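Local coordinates for protein enolase (alpha proteobacterium BAL199, PDB 3UGV) that probably catalyses a magnesium-dependent reaction of the enolase superfamily, in which a proton is typically taken from the carbon next to a substrate carboxylate, at residues F[195-200]-F[224-229]; F[234-239]-F[263-268]; F[250-255]-F[276-281]; F[295-300]-F[322-327]. All blocks are in the same frame, centred on the assembly; numbering follows the deposited sequence.

Interaction 1: residues F[195-200]-F[224-229]. With MG (magnesium ion), chain B.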
loop_
_atom_site.group_PDB
_atom_site.type_symbol
_atom_site.label_atom_id
_atom_site.label_comp_id
_atom_site.label_asym_id
_atom_site.label_seq_id
_atom_site.Cartn_x
_atom_site.Cartn_y
_atom_site.Cartn_z
ATOM N N LEU F 195 -28.453 23.468 -1.613
ATOM C CA LEU F 195 -29.666 22.863 -1.096
ATOM C C LEU F 195 -29.332 22.039 0.161
ATOM O O LEU F 195 -28.491 21.142 0.116
ATOM C CB LEU F 195 -30.292 21.978 -2.182
ATOM C CG LEU F 195 -31.531 21.181 -1.807
ATOM C CD1 LEU F 195 -32.648 22.144 -1.503
ATOM C CD2 LEU F 195 -31.922 20.225 -2.912
ATOM N N ARG F 196 -29.972 22.348 1.287
ATOM C CA ARG F 196 -29.700 21.585 2.503
ATOM C C ARG F 196 -30.566 20.329 2.572
ATOM O O ARG F 196 -31.745 20.343 2.205
ATOM C CB ARG F 196 -29.886 22.434 3.760
ATOM C CG ARG F 196 -28.691 23.319 4.112
ATOM C CD ARG F 196 -28.626 24.626 3.311
ATOM N NE ARG F 196 -27.402 25.374 3.615
ATOM C CZ ARG F 196 -27.198 26.656 3.309
ATOM N NH1 ARG F 196 -28.147 27.342 2.685
ATOM N NH2 ARG F 196 -26.047 27.258 3.629
ATOM N N MET F 197 -29.964 19.239 3.028
ATOM C CA MET F 197 -30.677 17.977 3.193
ATOM C C MET F 197 -30.467 17.420 4.603
ATOM O O MET F 197 -29.598 17.878 5.354
ATOM C CB MET F 197 -30.218 16.951 2.155
ATOM C CG MET F 197 -30.690 17.247 0.712
ATOM S SD MET F 197 -30.633 15.756 -0.329
ATOM C CE MET F 197 -31.303 16.360 -1.874
ATOM N N GLY F 198 -31.272 16.432 4.959
ATOM C CA GLY F 198 -31.191 15.829 6.273
ATOM C C GLY F 198 -32.522 15.797 7.005
ATOM O O GLY F 198 -32.556 15.804 8.231
ATOM N N ARG F 199 -33.625 15.771 6.260
ATOM C CA ARG F 199 -34.930 15.621 6.883
ATOM C C ARG F 199 -35.036 14.258 7.564
ATOM O O ARG F 199 -34.227 13.373 7.311
ATOM C CB ARG F 199 -36.029 15.805 5.844
ATOM C CG ARG F 199 -36.209 17.262 5.466
ATOM C CD ARG F 199 -36.904 17.416 4.133
ATOM N NE ARG F 199 -36.932 18.813 3.703
ATOM C CZ ARG F 199 -35.968 19.411 3.007
ATOM N NH1 ARG F 199 -34.877 18.741 2.654
ATOM N NH2 ARG F 199 -36.090 20.686 2.664
ATOM N N ASP F 200 -36.020 14.096 8.440
ATOM C CA ASP F 200 -36.267 12.801 9.068
ATOM C C ASP F 200 -36.578 11.732 8.038
ATOM O O ASP F 200 -36.102 10.604 8.141
ATOM C CB ASP F 200 -37.416 12.894 10.071
ATOM C CG ASP F 200 -37.028 13.654 11.324
ATOM O OD1 ASP F 200 -35.965 13.333 11.900
ATOM O OD2 ASP F 200 -37.775 14.575 11.724
ATOM N N VAL F 224 -25.519 19.942 -2.551
ATOM C CA VAL F 224 -26.264 19.479 -1.400
ATOM C C VAL F 224 -25.356 19.384 -0.180
ATOM O O VAL F 224 -24.252 18.841 -0.256
ATOM C CB VAL F 224 -26.958 18.140 -1.701
ATOM C CG1 VAL F 224 -27.050 17.258 -0.452
ATOM C CG2 VAL F 224 -28.333 18.393 -2.317
ATOM N N ASP F 225 -25.823 19.933 0.935
ATOM C CA ASP F 225 -25.057 19.935 2.176
ATOM C C ASP F 225 -25.841 19.276 3.300
ATOM O O ASP F 225 -26.975 19.677 3.591
ATOM C CB ASP F 225 -24.724 21.368 2.586
ATOM C CG ASP F 225 -23.603 21.438 3.625
ATOM O OD1 ASP F 225 -23.382 20.465 4.397
ATOM O OD2 ASP F 225 -22.931 22.477 3.656
ATOM N N PHE F 226 -25.236 18.275 3.939
ATOM C CA PHE F 226 -25.889 17.576 5.043
ATOM C C PHE F 226 -25.474 18.141 6.384
ATOM O O PHE F 226 -26.028 17.770 7.404
ATOM C CB PHE F 226 -25.542 16.098 5.025
ATOM C CG PHE F 226 -26.305 15.302 4.019
ATOM C CD1 PHE F 226 -27.562 14.814 4.318
ATOM C CD2 PHE F 226 -25.750 15.006 2.784
ATOM C CE1 PHE F 226 -28.271 14.053 3.397
ATOM C CE2 PHE F 226 -26.456 14.250 1.850
ATOM C CZ PHE F 226 -27.717 13.781 2.159
ATOM N N ASN F 227 -24.474 19.014 6.380
ATOM C CA ASN F 227 -23.963 19.599 7.613
ATOM C C ASN F 227 -23.608 18.591 8.697
ATOM O O ASN F 227 -23.966 18.785 9.848
ATOM C CB ASN F 227 -24.948 20.633 8.169
ATOM C CG ASN F 227 -24.982 21.897 7.331
ATOM O OD1 ASN F 227 -24.025 22.667 7.322
ATOM N ND2 ASN F 227 -26.081 22.109 6.608
ATOM N N GLN F 228 -22.903 17.524 8.322
ATOM C CA GLN F 228 -22.402 16.545 9.277
ATOM C C GLN F 228 -23.525 15.843 10.036
ATOM O O GLN F 228 -23.284 15.291 11.101
ATOM C CB GLN F 228 -21.499 17.236 10.310
ATOM C CG GLN F 228 -20.311 17.942 9.728
ATOM C CD GLN F 228 -19.444 18.570 10.809
ATOM O OE1 GLN F 228 -18.895 17.872 11.663
ATOM N NE2 GLN F 228 -19.330 19.898 10.786
ATOM N N GLY F 229 -24.747 15.866 9.511
ATOM C CA GLY F 229 -25.888 15.376 10.275
ATOM C C GLY F 229 -26.095 13.871 10.339
ATOM O O GLY F 229 -26.991 13.391 11.039
HETATM MG MG MG B . -21.301 23.404 4.280
HETATM O O HOH W 1 -24.922 24.382 4.843
HETATM O O HOH W 2 -22.094 23.989 6.118
HETATM O O HOH W 3 -21.606 25.439 3.857
HETATM O O HOH W 4 -21.080 21.511 5.198
#

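Interaction 2: residues F[234-239]-F[263-268]. With NI (nickel (II) ion), chain Y; MG (magnesium ion), chain X.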
loop_
_atom_site.group_PDB
_atom_site.type_symbol
_atom_site.label_atom_id
_atom_site.label_comp_id
_atom_site.label_asym_id
_atom_site.label_seq_id
_atom_site.Cartn_x
_atom_site.Cartn_y
_atom_site.Cartn_z
ATOM N N GLU F 234 -26.372 5.781 8.250
ATOM C CA GLU F 234 -27.312 6.669 7.583
ATOM C C GLU F 234 -26.686 7.274 6.337
ATOM O O GLU F 234 -27.366 7.476 5.335
ATOM C CB GLU F 234 -27.786 7.772 8.530
ATOM C CG GLU F 234 -28.617 7.263 9.702
ATOM C CD GLU F 234 -28.755 8.300 10.828
ATOM O OE1 GLU F 234 -27.896 9.220 10.934
ATOM O OE2 GLU F 234 -29.728 8.184 11.614
ATOM N N ALA F 235 -25.389 7.564 6.383
ATOM C CA ALA F 235 -24.784 8.230 5.235
ATOM C C ALA F 235 -24.653 7.295 4.040
ATOM O O ALA F 235 -24.789 7.716 2.890
ATOM C CB ALA F 235 -23.438 8.838 5.590
ATOM N N MET F 236 -24.376 6.029 4.305
ATOM C CA MET F 236 -24.216 5.079 3.216
ATOM C C MET F 236 -25.559 4.953 2.510
ATOM O O MET F 236 -25.637 5.056 1.294
ATOM C CB MET F 236 -23.716 3.723 3.732
ATOM C CG MET F 236 -22.277 3.761 4.247
ATOM S SD MET F 236 -21.710 2.146 4.810
ATOM C CE MET F 236 -21.904 1.220 3.267
ATOM N N HIS F 237 -26.619 4.770 3.292
ATOM C CA HIS F 237 -27.958 4.652 2.755
ATOM C C HIS F 237 -28.415 5.912 2.022
ATOM O O HIS F 237 -28.940 5.842 0.905
ATOM C CB HIS F 237 -28.953 4.310 3.871
ATOM C CG HIS F 237 -28.773 2.934 4.428
ATOM N ND1 HIS F 237 -28.861 1.800 3.647
ATOM C CD2 HIS F 237 -28.508 2.506 5.684
ATOM C CE1 HIS F 237 -28.657 0.734 4.397
ATOM N NE2 HIS F 237 -28.439 1.135 5.636
ATOM N N ARG F 238 -28.217 7.069 2.641
ATOM C CA ARG F 238 -28.809 8.277 2.085
ATOM C C ARG F 238 -28.039 8.849 0.908
ATOM O O ARG F 238 -28.656 9.315 -0.058
ATOM C CB ARG F 238 -29.024 9.332 3.150
ATOM C CG ARG F 238 -30.077 8.972 4.190
ATOM C CD ARG F 238 -30.011 10.054 5.244
ATOM N NE ARG F 238 -31.084 9.992 6.217
ATOM C CZ ARG F 238 -31.973 10.959 6.399
ATOM N NH1 ARG F 238 -31.931 12.064 5.654
ATOM N NH2 ARG F 238 -32.916 10.807 7.314
ATOM N N THR F 239 -26.706 8.817 0.966
ATOM C CA THR F 239 -25.946 9.317 -0.175
ATOM C C THR F 239 -26.147 8.390 -1.377
ATOM O O THR F 239 -26.200 8.840 -2.503
ATOM C CB THR F 239 -24.441 9.508 0.101
ATOM O OG1 THR F 239 -23.848 8.245 0.398
ATOM C CG2 THR F 239 -24.199 10.522 1.250
ATOM N N ALA F 263 -13.352 8.449 3.089
ATOM C CA ALA F 263 -12.738 7.652 2.032
ATOM C C ALA F 263 -13.679 6.562 1.509
ATOM O O ALA F 263 -13.702 6.311 0.315
ATOM C CB ALA F 263 -11.386 7.043 2.484
ATOM N N GLN F 264 -14.451 5.921 2.390
ATOM C CA GLN F 264 -15.403 4.884 1.964
ATOM C C GLN F 264 -16.523 5.456 1.094
ATOM O O GLN F 264 -16.881 4.888 0.056
ATOM C CB GLN F 264 -16.031 4.165 3.163
ATOM C CG GLN F 264 -15.080 3.310 3.957
ATOM C CD GLN F 264 -14.522 2.157 3.147
ATOM O OE1 GLN F 264 -15.276 1.348 2.606
ATOM N NE2 GLN F 264 -13.193 2.078 3.054
ATOM N N LEU F 265 -17.075 6.576 1.542
ATOM C CA LEU F 265 -18.154 7.269 0.833
ATOM C C LEU F 265 -17.691 7.768 -0.531
ATOM O O LEU F 265 -18.419 7.689 -1.519
ATOM C CB LEU F 265 -18.625 8.460 1.667
ATOM C CG LEU F 265 -19.368 8.081 2.939
ATOM C CD1 LEU F 265 -19.670 9.306 3.774
ATOM C CD2 LEU F 265 -20.651 7.342 2.540
ATOM N N ARG F 266 -16.476 8.295 -0.578
ATOM C CA ARG F 266 -15.949 8.863 -1.816
ATOM C C ARG F 266 -15.799 7.744 -2.842
ATOM O O ARG F 266 -16.090 7.915 -4.025
ATOM C CB ARG F 266 -14.602 9.525 -1.548
ATOM C CG ARG F 266 -13.985 10.242 -2.747
ATOM C CD ARG F 266 -12.497 9.984 -2.750
ATOM N NE ARG F 266 -11.797 10.780 -3.731
ATOM C CZ ARG F 266 -10.506 10.642 -3.990
ATOM N NH1 ARG F 266 -9.808 9.719 -3.346
ATOM N NH2 ARG F 266 -9.924 11.420 -4.894
ATOM N N HIS F 267 -15.384 6.578 -2.367
ATOM C CA HIS F 267 -15.228 5.432 -3.237
ATOM C C HIS F 267 -16.562 4.958 -3.782
ATOM O O HIS F 267 -16.694 4.742 -4.987
ATOM C CB HIS F 267 -14.529 4.278 -2.522
ATOM C CG HIS F 267 -14.550 3.003 -3.306
ATOM N ND1 HIS F 267 -15.571 2.080 -3.198
ATOM C CD2 HIS F 267 -13.692 2.512 -4.233
ATOM C CE1 HIS F 267 -15.332 1.067 -4.014
ATOM N NE2 HIS F 267 -14.197 1.304 -4.653
ATOM N N ASP F 268 -17.546 4.801 -2.896
ATOM C CA ASP F 268 -18.859 4.297 -3.296
ATOM C C ASP F 268 -19.664 5.275 -4.163
ATOM O O ASP F 268 -20.463 4.860 -4.994
ATOM C CB ASP F 268 -19.702 3.905 -2.075
ATOM C CG ASP F 268 -19.243 2.604 -1.432
ATOM O OD1 ASP F 268 -18.373 1.910 -2.017
ATOM O OD2 ASP F 268 -19.761 2.270 -0.342
HETATM NI NI NI Y . -13.608 0.112 -6.759
HETATM MG MG MG X . -16.507 8.809 -5.889
HETATM O O HOH W 5 -15.747 7.091 -6.739
HETATM O O HOH W 6 -14.564 9.480 -5.855
HETATM O O HOH W 7 -17.002 10.668 -5.129
HETATM O O HOH W 8 -16.655 9.414 -7.875
#

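Interaction 3: residues F[250-255]-F[276-281]. With MG (magnesium ion), chain B.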
loop_
_atom_site.group_PDB
_atom_site.type_symbol
_atom_site.label_atom_id
_atom_site.label_comp_id
_atom_site.label_asym_id
_atom_site.label_seq_id
_atom_site.Cartn_x
_atom_site.Cartn_y
_atom_site.Cartn_z
ATOM N N ILE F 250 -22.051 16.471 -3.167
ATOM C CA ILE F 250 -22.603 16.161 -1.854
ATOM C C ILE F 250 -21.598 16.568 -0.766
ATOM O O ILE F 250 -20.424 16.161 -0.792
ATOM C CB ILE F 250 -22.906 14.665 -1.736
ATOM C CG1 ILE F 250 -23.958 14.257 -2.769
ATOM C CG2 ILE F 250 -23.360 14.301 -0.330
ATOM C CD1 ILE F 250 -24.019 12.756 -2.960
ATOM N N GLU F 251 -22.064 17.357 0.197
ATOM C CA GLU F 251 -21.163 18.009 1.140
ATOM C C GLU F 251 -21.332 17.483 2.556
ATOM O O GLU F 251 -22.459 17.381 3.043
ATOM C CB GLU F 251 -21.407 19.517 1.103
ATOM C CG GLU F 251 -20.396 20.366 1.826
ATOM C CD GLU F 251 -20.701 21.854 1.675
ATOM O OE1 GLU F 251 -21.056 22.298 0.548
ATOM O OE2 GLU F 251 -20.601 22.576 2.686
ATOM N N GLU F 252 -20.198 17.137 3.177
ATOM C CA GLU F 252 -20.080 16.736 4.597
ATOM C C GLU F 252 -21.228 15.906 5.160
ATOM O O GLU F 252 -21.980 16.370 6.032
ATOM C CB GLU F 252 -19.847 17.960 5.494
ATOM C CG GLU F 252 -18.462 18.572 5.350
ATOM C CD GLU F 252 -18.166 19.648 6.389
ATOM O OE1 GLU F 252 -19.091 20.421 6.745
ATOM O OE2 GLU F 252 -16.995 19.722 6.843
ATOM N N PRO F 253 -21.381 14.674 4.669
ATOM C CA PRO F 253 -22.498 13.896 5.216
ATOM C C PRO F 253 -22.285 13.488 6.677
ATOM O O PRO F 253 -23.266 13.330 7.386
ATOM C CB PRO F 253 -22.548 12.655 4.308
ATOM C CG PRO F 253 -21.255 12.658 3.544
ATOM C CD PRO F 253 -20.796 14.068 3.464
ATOM N N VAL F 254 -21.034 13.317 7.106
ATOM C CA VAL F 254 -20.737 12.829 8.453
ATOM C C VAL F 254 -19.790 13.773 9.164
ATOM O O VAL F 254 -19.351 14.759 8.584
ATOM C CB VAL F 254 -20.125 11.399 8.451
ATOM C CG1 VAL F 254 -21.045 10.427 7.740
ATOM C CG2 VAL F 254 -18.736 11.395 7.817
ATOM N N VAL F 255 -19.495 13.484 10.427
ATOM C CA VAL F 255 -18.674 14.378 11.243
ATOM C C VAL F 255 -17.277 14.581 10.633
ATOM O O VAL F 255 -16.632 13.641 10.179
ATOM C CB VAL F 255 -18.567 13.892 12.703
ATOM C CG1 VAL F 255 -17.816 12.581 12.766
ATOM C CG2 VAL F 255 -17.873 14.941 13.541
ATOM N N GLY F 276 -14.140 20.240 3.654
ATOM C CA GLY F 276 -13.084 21.228 3.761
ATOM C C GLY F 276 -13.391 22.434 4.615
ATOM O O GLY F 276 -12.468 23.049 5.139
ATOM N N GLU F 277 -14.664 22.781 4.783
ATOM C CA GLU F 277 -14.952 23.984 5.548
ATOM C C GLU F 277 -14.438 23.873 6.979
ATOM O O GLU F 277 -14.351 24.866 7.670
ATOM C CB GLU F 277 -16.435 24.328 5.544
ATOM C CG GLU F 277 -17.305 23.409 6.372
ATOM C CD GLU F 277 -18.773 23.679 6.105
ATOM O OE1 GLU F 277 -19.211 23.430 4.957
ATOM O OE2 GLU F 277 -19.479 24.166 7.019
ATOM N N ASN F 278 -14.094 22.666 7.411
ATOM C CA ASN F 278 -13.583 22.443 8.769
ATOM C C ASN F 278 -12.100 22.078 8.846
ATOM O O ASN F 278 -11.627 21.652 9.900
ATOM C CB ASN F 278 -14.397 21.370 9.475
ATOM C CG ASN F 278 -15.721 21.897 10.007
ATOM O OD1 ASN F 278 -15.767 22.604 11.020
ATOM N ND2 ASN F 278 -16.806 21.551 9.326
ATOM N N PHE F 279 -11.386 22.221 7.728
ATOM C CA PHE F 279 -9.934 22.061 7.702
ATOM C C PHE F 279 -9.267 23.167 8.523
ATOM O O PHE F 279 -9.366 24.348 8.180
ATOM C CB PHE F 279 -9.402 22.196 6.274
ATOM C CG PHE F 279 -9.689 21.022 5.389
ATOM C CD1 PHE F 279 -10.076 19.802 5.919
ATOM C CD2 PHE F 279 -9.549 21.141 4.013
ATOM C CE1 PHE F 279 -10.318 18.735 5.101
ATOM C CE2 PHE F 279 -9.805 20.077 3.187
ATOM C CZ PHE F 279 -10.180 18.865 3.733
ATOM N N TYR F 280 -8.570 22.799 9.587
ATOM C CA TYR F 280 -7.783 23.786 10.327
ATOM C C TYR F 280 -6.339 23.823 9.824
ATOM O O TYR F 280 -5.463 23.163 10.377
ATOM C CB TYR F 280 -7.854 23.514 11.834
ATOM C CG TYR F 280 -9.176 23.940 12.426
ATOM C CD1 TYR F 280 -9.378 25.256 12.830
ATOM C CD2 TYR F 280 -10.237 23.035 12.548
ATOM C CE1 TYR F 280 -10.591 25.664 13.351
ATOM C CE2 TYR F 280 -11.460 23.434 13.056
ATOM C CZ TYR F 280 -11.631 24.753 13.462
ATOM O OH TYR F 280 -12.839 25.171 13.974
ATOM N N GLY F 281 -6.106 24.578 8.753
ATOM C CA GLY F 281 -4.775 24.711 8.180
ATOM C C GLY F 281 -4.506 23.807 6.980
ATOM O O GLY F 281 -5.191 22.802 6.772
HETATM MG MG MG B . -21.301 23.404 4.280
HETATM O O HOH W 9 -14.565 19.723 6.491
HETATM O O HOH W 2 -22.094 23.989 6.118
HETATM O O HOH W 3 -21.606 25.439 3.857
HETATM O O HOH W 4 -21.080 21.511 5.198
#

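Interaction 4: residues F[295-300]-F[322-327]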
loop_
_atom_site.group_PDB
_atom_site.type_symbol
_atom_site.label_atom_id
_atom_site.label_comp_id
_atom_site.label_asym_id
_atom_site.label_seq_id
_atom_site.Cartn_x
_atom_site.Cartn_y
_atom_site.Cartn_z
ATOM N N ASP F 295 -13.318 14.442 -3.152
ATOM C CA ASP F 295 -13.059 14.827 -4.536
ATOM C C ASP F 295 -12.871 16.347 -4.681
ATOM O O ASP F 295 -12.208 16.823 -5.602
ATOM C CB ASP F 295 -14.230 14.385 -5.417
ATOM C CG ASP F 295 -14.592 12.932 -5.219
ATOM O OD1 ASP F 295 -15.638 12.667 -4.589
ATOM O OD2 ASP F 295 -13.825 12.053 -5.682
ATOM N N LEU F 296 -13.485 17.108 -3.785
ATOM C CA LEU F 296 -13.444 18.569 -3.869
ATOM C C LEU F 296 -13.193 19.128 -2.465
ATOM O O LEU F 296 -13.545 18.488 -1.478
ATOM C CB LEU F 296 -14.772 19.111 -4.420
ATOM C CG LEU F 296 -15.438 18.507 -5.666
ATOM C CD1 LEU F 296 -16.838 19.083 -5.829
ATOM C CD2 LEU F 296 -14.637 18.740 -6.938
ATOM N N VAL F 297 -12.580 20.301 -2.353
ATOM C CA VAL F 297 -12.399 20.931 -1.036
ATOM C C VAL F 297 -12.958 22.365 -1.010
ATOM O O VAL F 297 -12.989 23.036 -2.031
ATOM C CB VAL F 297 -10.895 20.949 -0.629
ATOM C CG1 VAL F 297 -10.327 19.540 -0.627
ATOM C CG2 VAL F 297 -10.090 21.808 -1.591
ATOM N N MET F 298 -13.382 22.844 0.153
ATOM C CA MET F 298 -13.793 24.246 0.283
ATOM C C MET F 298 -13.416 24.822 1.646
ATOM O O MET F 298 -14.225 24.808 2.573
ATOM C CB MET F 298 -15.309 24.420 0.038
ATOM C CG MET F 298 -16.172 23.429 0.826
ATOM S SD MET F 298 -17.962 23.636 0.561
ATOM C CE MET F 298 -18.305 24.992 1.669
ATOM N N PRO F 299 -12.187 25.349 1.773
ATOM C CA PRO F 299 -11.750 25.888 3.070
ATOM C C PRO F 299 -12.525 27.136 3.499
ATOM O O PRO F 299 -12.952 27.943 2.672
ATOM C CB PRO F 299 -10.279 26.237 2.827
ATOM C CG PRO F 299 -9.889 25.401 1.672
ATOM C CD PRO F 299 -11.098 25.349 0.792
ATOM N N ASP F 300 -12.711 27.258 4.804
ATOM C CA ASP F 300 -13.328 28.406 5.435
ATOM C C ASP F 300 -12.196 29.301 5.944
ATOM O O ASP F 300 -11.240 28.794 6.532
ATOM C CB ASP F 300 -14.179 27.908 6.604
ATOM C CG ASP F 300 -14.735 29.034 7.442
ATOM O OD1 ASP F 300 -13.966 29.608 8.237
ATOM O OD2 ASP F 300 -15.940 29.342 7.314
ATOM N N ILE F 322 -6.971 19.278 -7.257
ATOM C CA ILE F 322 -8.306 19.224 -6.663
ATOM C C ILE F 322 -9.003 20.564 -6.827
ATOM O O ILE F 322 -8.446 21.587 -6.455
ATOM C CB ILE F 322 -8.245 18.925 -5.144
ATOM C CG1 ILE F 322 -7.423 17.673 -4.866
ATOM C CG2 ILE F 322 -9.635 18.711 -4.596
ATOM C CD1 ILE F 322 -8.123 16.389 -5.254
ATOM N N PRO F 323 -10.226 20.573 -7.383
ATOM C CA PRO F 323 -10.889 21.878 -7.519
ATOM C C PRO F 323 -11.245 22.456 -6.153
ATOM O O PRO F 323 -11.710 21.748 -5.268
ATOM C CB PRO F 323 -12.141 21.561 -8.331
ATOM C CG PRO F 323 -11.824 20.266 -9.024
ATOM C CD PRO F 323 -10.953 19.505 -8.082
ATOM N N MET F 324 -11.010 23.750 -5.990
ATOM C CA MET F 324 -11.087 24.385 -4.689
ATOM C C MET F 324 -12.145 25.480 -4.735
ATOM O O MET F 324 -12.135 26.317 -5.638
ATOM C CB MET F 324 -9.708 24.954 -4.349
ATOM C CG MET F 324 -9.570 25.639 -3.016
ATOM S SD MET F 324 -7.808 25.807 -2.672
ATOM C CE MET F 324 -7.798 26.901 -1.261
ATOM N N SER F 325 -13.068 25.448 -3.777
ATOM C CA SER F 325 -14.140 26.441 -3.676
ATOM C C SER F 325 -14.002 27.149 -2.341
ATOM O O SER F 325 -13.137 26.795 -1.545
ATOM C CB SER F 325 -15.520 25.773 -3.784
ATOM O OG SER F 325 -15.758 25.252 -5.089
ATOM N N THR F 326 -14.841 28.146 -2.085
ATOM C CA THR F 326 -14.749 28.888 -0.833
ATOM C C THR F 326 -15.863 28.540 0.135
ATOM O O THR F 326 -16.838 27.895 -0.218
ATOM C CB THR F 326 -14.799 30.417 -1.042
ATOM O OG1 THR F 326 -16.047 30.776 -1.658
ATOM C CG2 THR F 326 -13.639 30.883 -1.909
ATOM N N HIS F 327 -15.701 28.982 1.371
ATOM C CA HIS F 327 -16.769 28.896 2.344
ATOM C C HIS F 327 -16.836 30.175 3.157
ATOM O O HIS F 327 -15.856 30.564 3.794
ATOM C CB HIS F 327 -16.560 27.726 3.279
ATOM C CG HIS F 327 -17.624 27.611 4.320
ATOM N ND1 HIS F 327 -17.410 27.931 5.643
ATOM C CD2 HIS F 327 -18.919 27.224 4.227
ATOM C CE1 HIS F 327 -18.521 27.726 6.326
ATOM N NE2 HIS F 327 -19.456 27.309 5.488
#

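Interaction 1: residues F[195-200]-F[224-229]
M197 keeps its CG anti to the carbonyl carbon (chi1 -72°) with the chain extended beyond, carrying the thioether across V224 at about a right angle. F226 is turned similarly (chi1 -78°), laying one ring face against the base of the methionine. M197 CB sits 4.1 Å from the F226 ring centroid in a CH-pi contact, the sulfur meets the ring obliquely as a Met-aromatic contact, and M197 CE lies 3.6 Å from V224 CG2. An unbranched thioether suits this place, touching valine and ring. With an alanine here, the V224 methyls would probably lose their thioether cover, opening a gap beside them. The backbones pair in parallel through D225 N to L195 O (3.0 Å) and M197 N to D225 O (3.1 Å). R196 and D225 point to the sheet face opposite L195 and V224, where D225 OD2 binds magnesium at 2.0 Å and OD1 accepts N227 N at 2.7 Å, an Asx turn that steadies the carboxylate. One water accepts from R196 NE and N227 ND2; carbonyls of S163 and G165 hold R196 NH1. This is a beta-alpha-beta unit presenting a metal ligand at the C-terminal end of its second strand, as in enolase-superfamily barrels.

Interaction 2: residues F[234-239]-F[263-268]
L265 pushes its branched end between A235 and T239, the close-packed part of the contact. L265 CD2 comes within 4.0 Å of T239 OG1, the two side chains crossing at about a right angle, while L265 CD1 rests 4.2 Å from A235 CB. The alanine is small enough to admit the leucine. The threonine can line the same apolar spot because its hydroxyl is already engaged: a chi1 of 63° turns OG1 back to donate to A235 O at 2.7 Å, and T239 N reaches that carbonyl from the opposite face of its plane. L265 also packs on P253, in the loop after strand 249-251, and L273 of strand 273-275. Helices 232-242 and 259-268 are consecutive outer helices of the alpha/beta barrel, with strand 249-251 between them in the chain; their segments run nearly parallel, 19° apart, with axes 10.8 Å apart. Towards M236 and D268 the packing is looser, M236 CE staying 4.3 Å from D268 OD2, and M236 turns to P272 of a neighbouring subunit. This side, partly exposed, carries polar residues. H267 ND1 donates to D268 OD1 in the ring plane, fixing the ring's rotation. Nickel is coordinated 2.5 Å from H267 NE2, along with H267 of three other subunits. R266 O binds a second magnesium at 2.1 Å, its shell completed by four waters and L269 O.

Interaction 3: residues F[250-255]-F[276-281]
E251 and E277 meet through a shared magnesium, E251 OE2 binding it at 1.9 Å and E277 OE1 at 2.2 Å. D225 and three waters complete six ligands. The two glutamate chains cross at about a right angle with carboxylate planes 63° apart, and their metal-bound oxygens, E251 OE2 and E277 OE1, are 2.8 Å apart without a hydrogen bond: the cation draws them together. E277 has its CG between the backbone N and the carbonyl carbon (chi1 72°), which swings the extended chain towards the metal. Glutamate suits both places, being long enough to bring a hard anionic oxygen from the backbone to the ion. The direct hydrogen bonding belongs to E252, whose OE2 uses its syn lone pair to accept N278 ND2 at 3.1 Å, nearly straight (168°) and in the amide plane. A water supports the same oxygen, donating to E252 OE2 at 2.5 Å and accepting from G276 N and N278 N, tying the carboxylate to the turn 276-279. Like charges also lie close, E252 OE1 being 3.8 Å from E277 OE2. E251 OE1 turns instead to K194 and the indole of W249. A buried cluster carries much negative charge, and the magnesium, amide, water and lysine are likely to offset it; in this superfamily such a magnesium typically steadies the enolate formed from a carboxylate substrate, a role only probable here.

Interaction 4: residues F[295-300]-F[322-327]
H327 ND1 donates to D300 OD2 at 2.6 Å; OD2 accepts on its anti lone pair and lies near the imidazole plane, while carboxylate and ring planes stand 47° apart. Such a His-Asp pair on neighbouring segments at the C-terminal side of the barrel is consistent with the mandelate racemase group of the enolase superfamily. D300 suits its place doubly, since its other oxygen, OD1, caps the following helix at M302 N. A leucine in place of H327 would probably leave D300 OD2 without its ring N-H partner and M298 CE without the imidazole beside it. Behind the pair the backbones run side by side: S325 N gives V297 O a bond of 3.0 Å in the carbonyl plane, and V297 N reaches P323 O only weakly. V297 CG2 lies 4.1 Å from M324 CG, P299 CG is 3.9 Å from M324 CE, and L296 CD2 meets P323 CG at 3.8 Å. V297 and P299 lean on helix 282-290 and M324 on helix 306-320, while L296 and P323 meet A233 and M232 of a neighbouring subunit. M298, bent at chi3 (-81°), brings its CE to within 3.4 Å of H327 CD2, obliquely to the ring.

Overall arrangement
Interactions 1 and 3 share one magnesium: D225 OD2 and E251 OE2, both bound to it, stand 2.5 Å apart, and V224 O accepts E251 N at 2.7 Å between neighbouring strands of one parallel sheet. Interaction 4 involves the last strand counted in that sheet, 296-297, and reaches the same site, E277 OE2 being 3.5 Å from H327 NE2, so the three contacts together line the probable active site. Interaction 2 is set on the outer side of the barrel, about 14 Å between centres from interactions 1 and 3. It joins interaction 1 through R238 NH2 to R199 O, interaction 3 through A235 CB on V254 CG1 (3.6 Å), and interaction 4 through a salt bridge from R266 NE to D295 OD2 of 3.1 Å.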